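Local coordinates for protein microbial serine proteinases; subtilisin (Bacillus subtilis, PDB 2GKO) that hydrolyses peptide bonds as a cold-adapted, calcium-loaded serine protease of the subtilisin family, at residues A[4-7]-A[8-12]. Residues are numbered along the deposited sequence; the frame is centred on the assembly and turned at random.
Sequences QSTP and WGIKA
The ammonium group of K11 is gripped twice by T6: NZ of K11 donates to the backbone O of T6 at 2.6 Å and to OG1 of T6 at 2.9 Å. These bonds tie the first turn of helix 8-14, the short N-terminal helix of this subtilisin, back to the loop that leads into it, with P7 at the N-cap. NZ lies in the carbonyl plane of T6, with a C=O...N angle of 149°. The lysine chain runs out extended and then bends at its last torsion (chi4 84°), which brings NZ to both O and OG1 of T6; the two side chains cross at about a right angle, and CE of K11 comes within 3.2 Å of OG1 of T6. That hydroxyl is also hydrogen-bonded to the backbone O of L19, so it joins the loop, the helix and a later part of the chain. An alanine in place of K11 removes the ammonium group, and O and OG1 of T6 would probably be left without that donor and the loop with one tie fewer.

P7 O takes the straight helical bond from N of K11 (3.0 Å, 171° at the hydrogen) and a weak, bent one from N of I10. Beside it, the proline ring runs alongside I10, CD of P7 lying 3.9 Å from CG1 of I10, while I10 also reaches T22 and V92 and P7 packs on V89 and Y234. The W8 side chain leaves the backbone away from the loop, and its NE1 hydrogen-bonds to the O of A231. At the start of the helix, where N of W8 has no carbonyl of an earlier turn to meet, one water accepts from W8 N at 3.0 Å and from NE2 of Q4 at 2.6 Å.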
loop_
_atom_site.group_PDB
_atom_site.type_symbol
_atom_site.label_atom_id
_atom_site.label_comp_id
_atom_site.label_asym_id
_atom_site.label_seq_id
_atom_site.Cartn_x
_atom_site.Cartn_y
_atom_site.Cartn_z
ATOM N N GLN A 4 3.607 1.746 -20.703
ATOM C CA GLN A 4 3.054 2.908 -20.011
ATOM C C GLN A 4 4.099 3.512 -19.089
ATOM O O GLN A 4 4.860 2.796 -18.443
ATOM C CB GLN A 4 1.803 2.535 -19.200
ATOM C CG GLN A 4 0.820 1.654 -19.952
ATOM C CD GLN A 4 -0.473 1.397 -19.188
ATOM O OE1 GLN A 4 -1.127 0.357 -19.389
ATOM N NE2 GLN A 4 -0.866 2.348 -18.357
ATOM N N SER A 5 4.166 4.832 -19.059
ATOM C CA SER A 5 5.038 5.548 -18.133
ATOM C C SER A 5 4.290 5.822 -16.837
ATOM O O SER A 5 4.801 5.563 -15.756
ATOM C CB SER A 5 5.510 6.871 -18.747
ATOM O OG SER A 5 6.251 6.621 -19.941
ATOM N N THR A 6 3.078 6.361 -16.961
ATOM C CA THR A 6 2.239 6.730 -15.831
ATOM C C THR A 6 0.865 6.125 -16.048
ATOM O O THR A 6 0.010 6.666 -16.744
ATOM C CB THR A 6 2.167 8.237 -15.670
ATOM O OG1 THR A 6 1.788 8.828 -16.927
ATOM C CG2 THR A 6 3.566 8.779 -15.371
ATOM N N PRO A 7 0.677 4.937 -15.494
ATOM C CA PRO A 7 -0.631 4.288 -15.484
ATOM C C PRO A 7 -1.765 5.140 -14.937
ATOM O O PRO A 7 -1.549 6.116 -14.215
ATOM C CB PRO A 7 -0.375 3.101 -14.559
ATOM C CG PRO A 7 1.040 2.753 -14.835
ATOM C CD PRO A 7 1.715 4.074 -14.896
ATOM N N TRP A 8 -2.998 4.752 -15.254
ATOM C CA TRP A 8 -4.157 5.575 -14.884
ATOM C C TRP A 8 -4.197 5.906 -13.409
ATOM O O TRP A 8 -4.511 7.024 -12.998
ATOM C CB TRP A 8 -5.488 4.939 -15.341
ATOM C CG TRP A 8 -6.052 3.891 -14.413
ATOM C CD1 TRP A 8 -5.917 2.539 -14.540
ATOM C CD2 TRP A 8 -6.867 4.105 -13.251
ATOM N NE1 TRP A 8 -6.577 1.903 -13.515
ATOM C CE2 TRP A 8 -7.154 2.840 -12.698
ATOM C CE3 TRP A 8 -7.362 5.246 -12.598
ATOM C CZ2 TRP A 8 -7.935 2.688 -11.551
ATOM C CZ3 TRP A 8 -8.127 5.100 -11.454
ATOM C CH2 TRP A 8 -8.408 3.816 -10.939
ATOM N N GLY A 9 -3.829 4.952 -12.558
ATOM C CA GLY A 9 -3.886 5.218 -11.134
ATOM C C GLY A 9 -2.815 6.185 -10.636
ATOM O O GLY A 9 -3.038 6.903 -9.668
ATOM N N ILE A 10 -1.659 6.185 -11.304
ATOM C CA ILE A 10 -0.597 7.141 -11.010
ATOM C C ILE A 10 -1.083 8.538 -11.404
ATOM O O ILE A 10 -1.001 9.459 -10.617
ATOM C CB ILE A 10 0.719 6.764 -11.721
ATOM C CG1 ILE A 10 1.241 5.396 -11.221
ATOM C CG2 ILE A 10 1.772 7.817 -11.518
ATOM C CD1 ILE A 10 1.352 5.245 -9.717
ATOM N N LYS A 11 -1.602 8.667 -12.618
ATOM C CA LYS A 11 -2.165 9.933 -13.075
ATOM C C LYS A 11 -3.293 10.360 -12.160
ATOM O O LYS A 11 -3.412 11.523 -11.812
ATOM C CB LYS A 11 -2.650 9.841 -14.518
ATOM C CG LYS A 11 -1.551 9.661 -15.538
ATOM C CD LYS A 11 -2.114 9.861 -16.963
ATOM C CE LYS A 11 -1.043 9.894 -18.035
ATOM N NZ LYS A 11 -0.638 8.546 -18.491
ATOM N N ALA A 12 -4.134 9.413 -11.735
ATOM C CA ALA A 12 -5.239 9.750 -10.838
ATOM C C ALA A 12 -4.795 10.271 -9.489
ATOM O O ALA A 12 -5.267 11.299 -9.017
ATOM C CB ALA A 12 -6.165 8.573 -10.672
HETATM O O HOH W 1 -3.174 2.482 -17.169
#